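Local coordinates for protein putative cytochrome P450 120 (Synechocystis sp., PDB 2VE3) that binds heme and retinoic acid and probably works as a monooxygenase that uses molecular oxygen to oxidise its substrate, at residues A[27-32]-A[50-55]; A[44-49]-A[55-60]; A[66-71]-A[321-326]; A[83-88]-A[93-98]. All coordinates share one frame; numbering follows the deposited sequence.

Interaction 1: A[27-32]-A[50-55]; sequences LNFLND and RLFGKN. With REA (retinoic acid), chain D.
Phe29 of helix 26-31 faces Leu51, their CA atoms 7.7 Å apart, where strand 47-51 turns into strand 54-59 through a type I' turn from Leu51 to Lys54. No hydrogen bond crosses, and the contact is apolar. The Phe29 ring swings away from its own backbone N (chi1 -176°), toward the hairpin. Leu51 meets it with both methyls. Leu51 CD2 touches Phe29 CB at 3.6 Å. Leu51 CD1 lies over one ring face, 4.1 Å from the centroid of the Phe29 ring, as a CH-pi contact. Phe52 crosses Phe29 at about a right angle and brings CE2 to 4.0 Å from Phe29 CD2. Leu30 and Phe52 approach from opposite directions, with Leu30 CD2 at the edge of the Phe52 ring. The far end of the Phe29 ring meets the ligand, with CE1 3.3 Å from O2 of retinoic acid, near the ring plane. Replacing Phe29 by an alanine would probably leave the Leu51 methyls without their aromatic partner and open a gap beside the retinoic acid carboxylate. Gln345 hydrogen-bonds to the ligand. Phe29 is part of the wall at the carboxylate end of the P450 retinoic acid pocket, and the hairpin tip backs its ring.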
# COMPACT_ATOMS: atom_id res chain seq x y z
N LEU A 27 -15.99 15.58 -2.55
CA LEU A 27 -15.83 15.44 -4.00
C LEU A 27 -14.45 15.87 -4.48
O LEU A 27 -13.90 15.28 -5.41
CB LEU A 27 -16.93 16.18 -4.77
CG LEU A 27 -18.41 15.81 -4.61
CD1 LEU A 27 -19.31 16.81 -5.38
CD2 LEU A 27 -18.70 14.39 -5.06
N ASN A 28 -13.89 16.90 -3.84
CA ASN A 28 -12.54 17.37 -4.17
C ASN A 28 -11.49 16.32 -3.78
O ASN A 28 -10.62 15.98 -4.57
CB ASN A 28 -12.27 18.71 -3.48
CG ASN A 28 -13.37 19.74 -3.75
OD1 ASN A 28 -13.47 20.29 -4.85
ND2 ASN A 28 -14.20 19.99 -2.76
N PHE A 29 -11.62 15.79 -2.57
CA PHE A 29 -10.82 14.66 -2.09
C PHE A 29 -10.83 13.47 -3.06
O PHE A 29 -9.77 12.93 -3.40
CB PHE A 29 -11.33 14.23 -0.71
CG PHE A 29 -10.53 13.14 -0.07
CD1 PHE A 29 -9.27 13.40 0.47
CD2 PHE A 29 -11.04 11.85 -0.00
CE1 PHE A 29 -8.53 12.39 1.07
CE2 PHE A 29 -10.31 10.83 0.60
CZ PHE A 29 -9.05 11.10 1.14
N LEU A 30 -12.01 13.07 -3.52
CA LEU A 30 -12.13 11.89 -4.37
C LEU A 30 -11.69 12.11 -5.82
O LEU A 30 -11.32 11.15 -6.51
CB LEU A 30 -13.54 11.30 -4.30
CG LEU A 30 -14.00 10.70 -2.97
CD1 LEU A 30 -15.47 10.31 -3.07
CD2 LEU A 30 -13.13 9.50 -2.59
N ASN A 31 -11.69 13.36 -6.28
CA ASN A 31 -11.47 13.65 -7.68
C ASN A 31 -10.27 14.52 -8.05
O ASN A 31 -9.72 14.40 -9.16
CB ASN A 31 -12.76 14.23 -8.26
CG ASN A 31 -13.86 13.18 -8.36
OD1 ASN A 31 -13.87 12.38 -9.28
ND2 ASN A 31 -14.76 13.17 -7.39
N ASP A 32 -9.85 15.39 -7.14
CA ASP A 32 -8.73 16.31 -7.39
C ASP A 32 -7.38 15.73 -6.94
O ASP A 32 -7.20 15.36 -5.77
CB ASP A 32 -8.97 17.67 -6.71
CG ASP A 32 -10.26 18.36 -7.17
OD1 ASP A 32 -11.10 17.75 -7.87
OD2 ASP A 32 -10.45 19.55 -6.80
N ARG A 50 -13.93 18.89 5.59
CA ARG A 50 -14.96 17.95 5.99
C ARG A 50 -15.05 16.87 4.93
O ARG A 50 -15.14 17.16 3.74
CB ARG A 50 -16.29 18.66 6.21
CG ARG A 50 -17.52 17.74 6.35
CD ARG A 50 -18.75 18.58 6.53
NE ARG A 50 -18.77 19.23 7.85
CZ ARG A 50 -19.26 20.44 8.09
NH1 ARG A 50 -19.78 21.17 7.12
NH2 ARG A 50 -19.22 20.93 9.33
N LEU A 51 -14.97 15.62 5.36
CA LEU A 51 -14.99 14.50 4.44
C LEU A 51 -15.89 13.41 4.98
O LEU A 51 -15.79 13.06 6.15
CB LEU A 51 -13.56 13.97 4.20
CG LEU A 51 -12.46 14.94 3.74
CD1 LEU A 51 -11.09 14.25 3.83
CD2 LEU A 51 -12.69 15.49 2.36
N PHE A 52 -16.79 12.92 4.13
CA PHE A 52 -17.72 11.82 4.47
C PHE A 52 -18.43 12.08 5.80
O PHE A 52 -18.52 11.17 6.63
CB PHE A 52 -16.99 10.48 4.53
CG PHE A 52 -16.14 10.17 3.32
CD1 PHE A 52 -16.66 9.47 2.25
CD2 PHE A 52 -14.80 10.57 3.28
CE1 PHE A 52 -15.88 9.18 1.14
CE2 PHE A 52 -14.01 10.28 2.18
CZ PHE A 52 -14.55 9.59 1.10
N GLY A 53 -18.86 13.32 6.00
CA GLY A 53 -19.57 13.73 7.20
C GLY A 53 -18.75 14.00 8.44
O GLY A 53 -19.32 14.31 9.49
N LYS A 54 -17.42 13.89 8.34
CA LYS A 54 -16.51 14.17 9.46
C LYS A 54 -15.61 15.39 9.22
O LYS A 54 -15.07 15.59 8.13
CB LYS A 54 -15.59 12.98 9.79
CG LYS A 54 -16.28 11.66 10.03
CD LYS A 54 -16.75 11.51 11.47
CE LYS A 54 -17.88 10.52 11.55
NZ LYS A 54 -17.63 9.37 10.63
N ASN A 55 -15.44 16.18 10.28
CA ASN A 55 -14.46 17.26 10.32
C ASN A 55 -13.07 16.67 10.43
O ASN A 55 -12.81 15.86 11.34
CB ASN A 55 -14.77 18.18 11.51
CG ASN A 55 -16.15 18.85 11.38
OD1 ASN A 55 -16.66 19.07 10.28
ND2 ASN A 55 -16.74 19.17 12.52
C1 REA D . -3.87 -0.54 3.35
C2 REA D . -4.27 -1.71 4.24
C3 REA D . -5.12 -1.22 5.41
C4 REA D . -6.46 -0.70 4.90
C5 REA D . -6.32 0.18 3.67
C6 REA D . -5.13 0.25 2.94
C7 REA D . -5.10 1.10 1.74
C8 REA D . -4.98 2.55 1.89
C9 REA D . -5.11 3.39 0.68
C10 REA D . -5.43 4.78 0.91
C11 REA D . -4.79 5.90 0.25
C12 REA D . -4.99 7.15 0.97
C13 REA D . -5.40 8.39 0.32
C14 REA D . -5.41 9.51 1.18
C15 REA D . -5.22 10.89 0.75
C16 REA D . -2.93 0.41 4.12
C17 REA D . -3.14 -1.13 2.14
C18 REA D . -7.53 0.96 3.24
C19 REA D . -4.96 2.85 -0.72
C20 REA D . -5.79 8.43 -1.14
O1 REA D . -4.95 11.16 -0.43
O2 REA D . -5.32 11.81 1.58

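Interaction 2: A[44-49]-A[55-60]; sequences GPIFKT and NVIFIS
Phe47 holds CG between its backbone N and carbonyl carbon (chi1 75°), while Phe58 holds CG beside its backbone N (chi1 -81°). These turns bring both rings to one face of the hairpin. The planes are 17° apart but slid, so the rings barely overlap. Instead Phe58 CB sits over one face of Phe47, 3.4 Å from Phe47 CZ. Thr49 CG2 reaches Phe58 CE2 at 3.7 Å, and Thr49 OG1 bonds to Glu25. On the other face Ile46 CG2 meets Ile57 CG2 at 3.6 Å. In the antiparallel hydrogen-bonded pair Thr49 and Val56, Thr49 N to Val56 O and Val56 N to Thr49 O are both 2.8 Å. In the next, Phe58 N to Phe47 O is 2.8 Å and the return bond is weak. A water joins Pro45 O to Ser60 N. A serine for Phe47 would probably uncover Phe58 CB and leave the Phe58 ring freer to turn. The backbone bonds fix the register; the apolar packing steadies Phe58, which touches retinoic acid and probably helps shape the pocket wall.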
# COMPACT_ATOMS: atom_id res chain seq x y z
N GLY A 44 -2.22 26.84 4.78
CA GLY A 44 -1.04 26.65 5.62
C GLY A 44 -0.78 25.18 5.91
O GLY A 44 -1.56 24.32 5.47
N PRO A 45 0.31 24.88 6.64
CA PRO A 45 0.74 23.49 6.91
C PRO A 45 -0.27 22.62 7.67
O PRO A 45 -0.25 21.40 7.52
CB PRO A 45 2.04 23.67 7.73
CG PRO A 45 1.96 25.03 8.28
CD PRO A 45 1.23 25.85 7.25
N ILE A 46 -1.14 23.24 8.47
CA ILE A 46 -2.20 22.53 9.19
C ILE A 46 -3.56 23.09 8.75
O ILE A 46 -3.86 24.28 8.93
CB ILE A 46 -2.02 22.63 10.72
CG1 ILE A 46 -0.64 22.10 11.12
CG2 ILE A 46 -3.11 21.84 11.46
CD1 ILE A 46 -0.22 22.46 12.52
N PHE A 47 -4.37 22.23 8.13
CA PHE A 47 -5.67 22.68 7.63
C PHE A 47 -6.83 21.76 8.01
O PHE A 47 -6.62 20.58 8.32
CB PHE A 47 -5.62 23.02 6.12
CG PHE A 47 -5.57 21.81 5.19
CD1 PHE A 47 -6.75 21.12 4.85
CD2 PHE A 47 -4.36 21.40 4.62
CE1 PHE A 47 -6.71 20.02 3.99
CE2 PHE A 47 -4.31 20.30 3.75
CZ PHE A 47 -5.49 19.61 3.44
N LYS A 48 -8.05 22.31 8.01
CA LYS A 48 -9.26 21.53 8.24
C LYS A 48 -10.17 21.45 7.00
O LYS A 48 -10.19 22.33 6.13
CB LYS A 48 -10.03 22.04 9.46
CG LYS A 48 -10.82 23.32 9.21
CD LYS A 48 -11.50 23.81 10.47
CE LYS A 48 -12.00 25.23 10.28
NZ LYS A 48 -13.15 25.22 9.36
N THR A 49 -10.92 20.36 6.93
CA THR A 49 -11.88 20.16 5.88
C THR A 49 -13.00 19.29 6.45
O THR A 49 -13.03 19.01 7.65
CB THR A 49 -11.22 19.51 4.63
OG1 THR A 49 -12.19 19.31 3.60
CG2 THR A 49 -10.57 18.18 4.98
N ASN A 55 -15.44 16.18 10.28
CA ASN A 55 -14.46 17.26 10.32
C ASN A 55 -13.07 16.67 10.43
O ASN A 55 -12.81 15.86 11.34
CB ASN A 55 -14.77 18.18 11.51
CG ASN A 55 -16.15 18.85 11.38
OD1 ASN A 55 -16.66 19.07 10.28
ND2 ASN A 55 -16.74 19.17 12.52
N VAL A 56 -12.18 17.05 9.51
CA VAL A 56 -10.86 16.42 9.40
C VAL A 56 -9.74 17.47 9.38
O VAL A 56 -9.84 18.45 8.65
CB VAL A 56 -10.75 15.49 8.14
CG1 VAL A 56 -9.48 14.62 8.19
CG2 VAL A 56 -12.00 14.58 7.98
N ILE A 57 -8.70 17.25 10.18
CA ILE A 57 -7.49 18.09 10.15
C ILE A 57 -6.39 17.32 9.43
O ILE A 57 -6.05 16.21 9.82
CB ILE A 57 -7.04 18.52 11.58
CG1 ILE A 57 -8.18 19.23 12.32
CG2 ILE A 57 -5.78 19.41 11.52
CD1 ILE A 57 -7.84 19.74 13.71
N PHE A 58 -5.86 17.91 8.36
CA PHE A 58 -4.72 17.33 7.64
C PHE A 58 -3.39 17.90 8.17
O PHE A 58 -3.20 19.12 8.24
CB PHE A 58 -4.84 17.63 6.15
CG PHE A 58 -5.76 16.69 5.38
CD1 PHE A 58 -5.30 16.03 4.24
CD2 PHE A 58 -7.09 16.49 5.77
CE1 PHE A 58 -6.14 15.18 3.51
CE2 PHE A 58 -7.93 15.65 5.04
CZ PHE A 58 -7.45 15.00 3.92
N ILE A 59 -2.49 17.00 8.54
CA ILE A 59 -1.14 17.33 9.00
C ILE A 59 -0.11 16.54 8.20
O ILE A 59 -0.45 15.53 7.56
CB ILE A 59 -0.96 17.01 10.51
CG1 ILE A 59 -1.14 15.49 10.78
CG2 ILE A 59 -1.89 17.88 11.35
CD1 ILE A 59 -0.82 15.04 12.20
N SER A 60 1.14 17.01 8.23
CA SER A 60 2.29 16.28 7.62
C SER A 60 3.66 16.71 8.18
O SER A 60 3.78 17.66 8.95
CB SER A 60 2.26 16.41 6.09
OG SER A 60 2.49 17.75 5.70
O HOH W 1 1.04 19.91 9.31

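Interaction 3: A[66-71]-A[321-326]; sequences RFLFTK and GFRELI. With HEM (protoporphyrin IX containing Fe), chain C.
Leu68 and Arg323 are joined by a water, although no direct hydrogen bond links their segments. The water donates a hydrogen bond to Leu68 O (2.9 Å) and accepts one from Arg323 NE (2.7 Å). It lies at the edge of the guanidinium group, in its plane. The aliphatic part of Arg323 is held differently. Leu68 CD1 packs on Arg323 CG at 3.8 Å, the two side chains meeting at a slant. Phe69 brings CE1 to 4.0 Å from Arg323 NH2, which lies at the edge of the ring. The ring and guanidinium planes are 49° apart. The contact sets the end of helix 62-68, the B helix of the P450 fold, against strand 320-325, which follows the K helix and belongs to the same sheet as hairpin strands 47-51 and 54-59. From this strand Arg323 grips a heme propionate. Its chain bends at chi2 (-71°), and Arg323 NH2 then donates to O1A of the heme at 2.7 Å. NH1 adds weak bonds to both propionate oxygens. Arg323 NH1 also donates to Phe322 O at 3.0 Å, in the guanidinium plane, which helps fix the rotation of the group. Tyr344, His101 and Arg389 also hydrogen-bond to the heme.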
# COMPACT_ATOMS: atom_id res chain seq x y z
N ARG A 66 5.29 12.49 14.43
CA ARG A 66 5.72 12.18 15.79
C ARG A 66 4.53 12.30 16.76
O ARG A 66 4.20 11.37 17.47
CB ARG A 66 6.88 13.12 16.19
CG ARG A 66 7.53 12.82 17.54
CD ARG A 66 8.57 13.87 17.91
NE ARG A 66 9.81 13.77 17.13
CZ ARG A 66 10.82 14.64 17.19
NH1 ARG A 66 10.75 15.71 17.99
NH2 ARG A 66 11.90 14.46 16.44
N PHE A 67 3.88 13.46 16.74
CA PHE A 67 2.65 13.74 17.49
C PHE A 67 1.58 12.62 17.36
O PHE A 67 1.04 12.11 18.37
CB PHE A 67 2.13 15.12 17.02
CG PHE A 67 0.69 15.41 17.37
CD1 PHE A 67 0.29 15.60 18.69
CD2 PHE A 67 -0.26 15.54 16.37
CE1 PHE A 67 -1.04 15.89 19.01
CE2 PHE A 67 -1.60 15.82 16.67
CZ PHE A 67 -1.98 16.00 18.00
N LEU A 68 1.31 12.23 16.11
CA LEU A 68 0.28 11.23 15.82
C LEU A 68 0.69 9.82 16.25
O LEU A 68 -0.17 9.00 16.53
CB LEU A 68 -0.08 11.28 14.32
CG LEU A 68 -1.39 10.63 13.87
CD1 LEU A 68 -2.63 11.43 14.27
CD2 LEU A 68 -1.33 10.49 12.39
N PHE A 69 1.99 9.54 16.32
CA PHE A 69 2.47 8.23 16.72
C PHE A 69 3.08 8.23 18.14
O PHE A 69 3.95 7.41 18.45
CB PHE A 69 3.46 7.65 15.69
CG PHE A 69 2.95 7.65 14.27
CD1 PHE A 69 1.65 7.22 13.97
CD2 PHE A 69 3.78 8.04 13.21
CE1 PHE A 69 1.18 7.21 12.65
CE2 PHE A 69 3.31 8.03 11.89
CZ PHE A 69 2.02 7.61 11.62
N THR A 70 2.58 9.13 18.99
CA THR A 70 3.04 9.26 20.37
C THR A 70 1.86 9.29 21.34
O THR A 70 0.83 9.90 21.04
CB THR A 70 3.90 10.56 20.55
OG1 THR A 70 5.11 10.44 19.79
CG2 THR A 70 4.26 10.80 22.02
N LYS A 71 2.00 8.62 22.49
CA LYS A 71 0.92 8.51 23.47
C LYS A 71 -0.37 8.26 22.72
O LYS A 71 -1.39 8.95 22.93
CB LYS A 71 0.83 9.77 24.34
CG LYS A 71 2.14 10.16 25.01
CD LYS A 71 2.05 11.54 25.67
CE LYS A 71 3.37 11.93 26.32
NZ LYS A 71 4.56 11.78 25.40
N GLY A 321 -3.25 7.95 6.29
CA GLY A 321 -4.17 7.24 7.18
C GLY A 321 -5.02 8.25 7.93
O GLY A 321 -4.83 9.46 7.80
N PHE A 322 -5.96 7.75 8.72
CA PHE A 322 -6.93 8.57 9.46
C PHE A 322 -7.09 8.09 10.90
O PHE A 322 -7.00 6.90 11.19
CB PHE A 322 -8.28 8.59 8.76
CG PHE A 322 -8.20 9.03 7.33
CD1 PHE A 322 -8.49 10.34 6.98
CD2 PHE A 322 -7.81 8.13 6.33
CE1 PHE A 322 -8.40 10.76 5.65
CE2 PHE A 322 -7.71 8.54 5.00
CZ PHE A 322 -8.00 9.84 4.66
N ARG A 323 -7.29 9.06 11.81
CA ARG A 323 -7.41 8.80 13.25
C ARG A 323 -8.53 9.66 13.80
O ARG A 323 -8.65 10.82 13.42
CB ARG A 323 -6.09 9.15 13.98
CG ARG A 323 -4.84 8.43 13.48
CD ARG A 323 -4.82 6.95 13.84
NE ARG A 323 -3.57 6.29 13.47
CZ ARG A 323 -3.34 5.68 12.31
NH1 ARG A 323 -4.28 5.62 11.37
NH2 ARG A 323 -2.17 5.09 12.08
N GLU A 324 -9.35 9.10 14.67
CA GLU A 324 -10.29 9.90 15.44
C GLU A 324 -9.59 10.38 16.71
O GLU A 324 -8.87 9.62 17.36
CB GLU A 324 -11.55 9.12 15.81
CG GLU A 324 -12.62 10.00 16.48
CD GLU A 324 -13.82 9.26 17.00
OE1 GLU A 324 -14.12 8.14 16.52
OE2 GLU A 324 -14.50 9.81 17.90
N LEU A 325 -9.78 11.65 17.06
CA LEU A 325 -9.32 12.14 18.36
C LEU A 325 -10.29 11.67 19.43
O LEU A 325 -11.48 11.97 19.35
CB LEU A 325 -9.21 13.65 18.35
CG LEU A 325 -8.05 14.26 17.58
CD1 LEU A 325 -8.51 15.55 16.87
CD2 LEU A 325 -6.85 14.51 18.49
N ILE A 326 -9.80 10.90 20.40
CA ILE A 326 -10.65 10.45 21.52
C ILE A 326 -10.39 11.26 22.79
O ILE A 326 -11.19 11.24 23.73
CB ILE A 326 -10.57 8.91 21.76
CG1 ILE A 326 -9.13 8.45 22.00
CG2 ILE A 326 -11.19 8.15 20.57
CD1 ILE A 326 -9.02 7.11 22.71
CHA HEM C . -1.05 -0.84 7.21
CHB HEM C . 1.49 1.07 3.53
CHC HEM C . 1.97 -3.35 1.54
CHD HEM C . -1.01 -5.17 4.87
C1A HEM C . -0.39 0.08 6.41
C2A HEM C . -0.25 1.51 6.64
C3A HEM C . 0.47 2.02 5.62
C4A HEM C . 0.78 0.95 4.71
CMA HEM C . 0.89 3.49 5.41
CAA HEM C . -0.78 2.27 7.88
CBA HEM C . -2.17 2.87 7.66
CGA HEM C . -2.63 3.42 8.98
O1A HEM C . -1.97 4.38 9.49
O2A HEM C . -3.66 2.92 9.53
C1B HEM C . 1.88 0.04 2.70
C2B HEM C . 2.78 0.14 1.55
C3B HEM C . 2.91 -1.09 1.01
C4B HEM C . 2.10 -1.99 1.78
CMB HEM C . 3.45 1.45 1.09
CAB HEM C . 3.74 -1.54 -0.24
CBB HEM C . 4.93 -1.01 -0.57
C1C HEM C . 1.25 -4.25 2.28
C2C HEM C . 1.19 -5.68 2.07
C3C HEM C . 0.36 -6.20 2.99
C4C HEM C . -0.14 -5.09 3.80
CMC HEM C . 1.99 -6.46 0.99
CAC HEM C . 0.00 -7.70 3.21
CBC HEM C . -0.79 -8.40 2.39
C1D HEM C . -1.37 -4.16 5.74
C2D HEM C . -2.38 -4.29 6.75
C3D HEM C . -2.41 -2.95 7.48
C4D HEM C . -1.38 -2.14 6.86
CMD HEM C . -3.27 -5.54 7.02
CAD HEM C . -3.32 -2.52 8.66
CBD HEM C . -2.47 -2.52 9.93
CGD HEM C . -3.31 -2.14 11.13
O1D HEM C . -2.81 -2.34 12.27
O2D HEM C . -4.47 -1.65 10.98
NA HEM C . 0.24 -0.22 5.23
NB HEM C . 1.47 -1.27 2.80
NC HEM C . 0.42 -3.91 3.34
ND HEM C . -0.79 -2.89 5.84
FE HEM C . 0.59 -2.15 4.42
O HOH W 2 -2.27 7.29 15.64

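Interaction 4: A[83-88]-A[93-98]; sequences STRILL and LATQMG. With HEM (protoporphyrin IX containing Fe), chain C; REA (retinoic acid), chain D.
Leu88 meets Ala94 and Thr95 through one methyl. Leu88 CD1 lies 3.6 Å from Ala94 CB and 3.8 Å from Thr95 CG2. Leu88 CB adds a looser touch on the same threonine methyl. No hydrogen bond crosses between the segments. The next shell is the ligands. Ala94 CB, besides touching Leu88, stands 3.7 Å from C4 of retinoic acid, on its ring. Thr84 CG2 approaches C18, a methyl of that retinoic acid ring, also at 3.7 Å. Leu93 turns to the heme instead. Leu93 CD2 packs on CBD of a heme propionate arm at 3.8 Å. Further out, polar bonds set these groups. Thr95 has OG1 between its backbone N and carbonyl carbon (chi1 59°), which turns CG2 to Leu88. Its OG1 is bonded to Gly89 O and Ala92 O, in the link between the segments. Thr84 OG1 bonds to Leu181 O, and Leu93 N to Gln247 OE1. Leu250 of the long helix 241-272 packs on Leu88, Leu93 and Ala94. Helix 82-88 and the turn after it correspond to the B' helix and B'-C loop of cytochromes P450, a substrate-recognition region, here lying beside the retinoic acid ring and a heme propionate.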
# COMPACT_ATOMS: atom_id res chain seq x y z
N SER A 83 -17.01 4.58 3.19
CA SER A 83 -17.00 3.59 2.13
C SER A 83 -15.98 2.47 2.38
O SER A 83 -16.29 1.30 2.18
CB SER A 83 -16.70 4.26 0.79
OG SER A 83 -15.44 4.93 0.83
N THR A 84 -14.78 2.86 2.81
CA THR A 84 -13.69 1.91 3.09
C THR A 84 -14.04 0.96 4.22
O THR A 84 -13.81 -0.24 4.12
CB THR A 84 -12.37 2.64 3.47
OG1 THR A 84 -12.25 3.86 2.74
CG2 THR A 84 -11.15 1.75 3.20
N ARG A 85 -14.60 1.50 5.30
CA ARG A 85 -14.96 0.70 6.45
C ARG A 85 -15.99 -0.37 6.12
O ARG A 85 -15.77 -1.53 6.42
CB ARG A 85 -15.42 1.58 7.62
CG ARG A 85 -14.24 2.11 8.44
CD ARG A 85 -14.68 2.90 9.66
NE ARG A 85 -15.23 4.19 9.27
CZ ARG A 85 -16.52 4.51 9.36
NH1 ARG A 85 -17.40 3.63 9.84
NH2 ARG A 85 -16.92 5.71 8.97
N ILE A 86 -17.07 0.03 5.44
CA ILE A 86 -18.13 -0.88 5.00
C ILE A 86 -17.60 -2.01 4.10
O ILE A 86 -17.98 -3.17 4.28
CB ILE A 86 -19.28 -0.11 4.25
CG1 ILE A 86 -19.97 0.87 5.21
CG2 ILE A 86 -20.27 -1.08 3.64
CD1 ILE A 86 -21.03 1.79 4.58
N LEU A 87 -16.72 -1.67 3.17
CA LEU A 87 -16.20 -2.63 2.19
C LEU A 87 -15.11 -3.56 2.73
O LEU A 87 -14.97 -4.69 2.25
CB LEU A 87 -15.73 -1.90 0.92
CG LEU A 87 -16.88 -1.31 0.09
CD1 LEU A 87 -16.38 -0.27 -0.91
CD2 LEU A 87 -17.62 -2.41 -0.63
N LEU A 88 -14.34 -3.08 3.70
CA LEU A 88 -13.38 -3.91 4.42
C LEU A 88 -14.08 -4.92 5.34
O LEU A 88 -13.63 -6.06 5.46
CB LEU A 88 -12.45 -3.04 5.27
CG LEU A 88 -11.26 -2.34 4.63
CD1 LEU A 88 -10.67 -1.39 5.67
CD2 LEU A 88 -10.24 -3.37 4.21
N LEU A 93 -8.48 -6.41 10.26
CA LEU A 93 -7.50 -5.72 11.12
C LEU A 93 -7.59 -4.21 10.98
O LEU A 93 -7.61 -3.47 11.97
CB LEU A 93 -6.08 -6.19 10.82
CG LEU A 93 -4.98 -5.70 11.77
CD1 LEU A 93 -5.05 -6.38 13.12
CD2 LEU A 93 -3.60 -5.91 11.12
N ALA A 94 -7.70 -3.75 9.74
CA ALA A 94 -7.87 -2.33 9.47
C ALA A 94 -9.07 -1.70 10.21
O ALA A 94 -9.09 -0.51 10.42
CB ALA A 94 -7.98 -2.11 7.97
N THR A 95 -10.05 -2.51 10.61
CA THR A 95 -11.28 -2.00 11.27
C THR A 95 -11.41 -2.48 12.73
O THR A 95 -12.41 -2.23 13.41
CB THR A 95 -12.55 -2.36 10.44
OG1 THR A 95 -12.65 -3.78 10.31
CG2 THR A 95 -12.49 -1.74 9.03
N GLN A 96 -10.39 -3.18 13.19
CA GLN A 96 -10.32 -3.66 14.58
C GLN A 96 -9.65 -2.65 15.50
O GLN A 96 -8.78 -1.88 15.07
CB GLN A 96 -9.63 -5.02 14.64
CG GLN A 96 -10.57 -6.11 14.13
CD GLN A 96 -9.90 -7.42 13.84
OE1 GLN A 96 -8.74 -7.48 13.41
NE2 GLN A 96 -10.64 -8.50 14.08
N MET A 97 -10.09 -2.66 16.77
CA MET A 97 -9.58 -1.75 17.80
C MET A 97 -9.08 -2.51 19.00
O MET A 97 -9.49 -3.65 19.25
CB MET A 97 -10.68 -0.79 18.29
CG MET A 97 -11.29 0.12 17.24
SD MET A 97 -10.10 1.03 16.24
CE MET A 97 -9.02 1.78 17.46
N GLY A 98 -8.19 -1.86 19.73
CA GLY A 98 -7.78 -2.29 21.07
C GLY A 98 -7.31 -3.71 21.19
O GLY A 98 -6.41 -4.14 20.46
CHA HEM C . -1.05 -0.84 7.21
CHB HEM C . 1.49 1.07 3.53
CHC HEM C . 1.97 -3.35 1.54
CHD HEM C . -1.01 -5.17 4.87
C1A HEM C . -0.39 0.08 6.41
C2A HEM C . -0.25 1.51 6.64
C3A HEM C . 0.47 2.02 5.62
C4A HEM C . 0.78 0.95 4.71
CMA HEM C . 0.89 3.49 5.41
CAA HEM C . -0.78 2.27 7.88
CBA HEM C . -2.17 2.87 7.66
CGA HEM C . -2.63 3.42 8.98
O1A HEM C . -1.97 4.38 9.49
O2A HEM C . -3.66 2.92 9.53
C1B HEM C . 1.88 0.04 2.70
C2B HEM C . 2.78 0.14 1.55
C3B HEM C . 2.91 -1.09 1.01
C4B HEM C . 2.10 -1.99 1.78
CMB HEM C . 3.45 1.45 1.09
CAB HEM C . 3.74 -1.54 -0.24
CBB HEM C . 4.93 -1.01 -0.57
C1C HEM C . 1.25 -4.25 2.28
C2C HEM C . 1.19 -5.68 2.07
C3C HEM C . 0.36 -6.20 2.99
C4C HEM C . -0.14 -5.09 3.80
CMC HEM C . 1.99 -6.46 0.99
CAC HEM C . 0.00 -7.70 3.21
CBC HEM C . -0.79 -8.40 2.39
C1D HEM C . -1.37 -4.16 5.74
C2D HEM C . -2.38 -4.29 6.75
C3D HEM C . -2.41 -2.95 7.48
C4D HEM C . -1.38 -2.14 6.86
CMD HEM C . -3.27 -5.54 7.02
CAD HEM C . -3.32 -2.52 8.66
CBD HEM C . -2.47 -2.52 9.93
CGD HEM C . -3.31 -2.14 11.13
O1D HEM C . -2.81 -2.34 12.27
O2D HEM C . -4.47 -1.65 10.98
NA HEM C . 0.24 -0.22 5.23
NB HEM C . 1.47 -1.27 2.80
NC HEM C . 0.42 -3.91 3.34
ND HEM C . -0.79 -2.89 5.84
FE HEM C . 0.59 -2.15 4.42
C1 REA D . -3.87 -0.54 3.35
C2 REA D . -4.27 -1.71 4.24
C3 REA D . -5.12 -1.22 5.41
C4 REA D . -6.46 -0.70 4.90
C5 REA D . -6.32 0.18 3.67
C6 REA D . -5.13 0.25 2.94
C7 REA D . -5.10 1.10 1.74
C8 REA D . -4.98 2.55 1.89
C9 REA D . -5.11 3.39 0.68
C10 REA D . -5.43 4.78 0.91
C11 REA D . -4.79 5.90 0.25
C12 REA D . -4.99 7.15 0.97
C13 REA D . -5.40 8.39 0.32
C14 REA D . -5.41 9.51 1.18
C15 REA D . -5.22 10.89 0.75
C16 REA D . -2.93 0.41 4.12
C17 REA D . -3.14 -1.13 2.14
C18 REA D . -7.53 0.96 3.24
C19 REA D . -4.96 2.85 -0.72
C20 REA D . -5.79 8.43 -1.14
O1 REA D . -4.95 11.16 -0.43
O2 REA D . -5.32 11.81 1.58

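How the interactions relate
Interactions 2 and 3 are buried, while interactions 1 and 4 are only partly so. Interactions 1 and 2 share Asn55 and both strands of one hairpin. Interaction 1 sets a helix against its tip, and interaction 2 zips its strands by backbone bonds. They touch where Phe29 CE1 lies 4.0 Å from Phe58 CZ. Interaction 3 reaches the same sheet, but its chemistry is mixed, with a bridging water and a propionate-binding arginine beside leucine packing. Interaction 4 is apolar and lies off that sheet. Interactions 1 and 4 meet opposite ends of retinoic acid, the carboxylate and the ring. Interactions 3 and 4 both touch the heme, their centres about 17 Å apart.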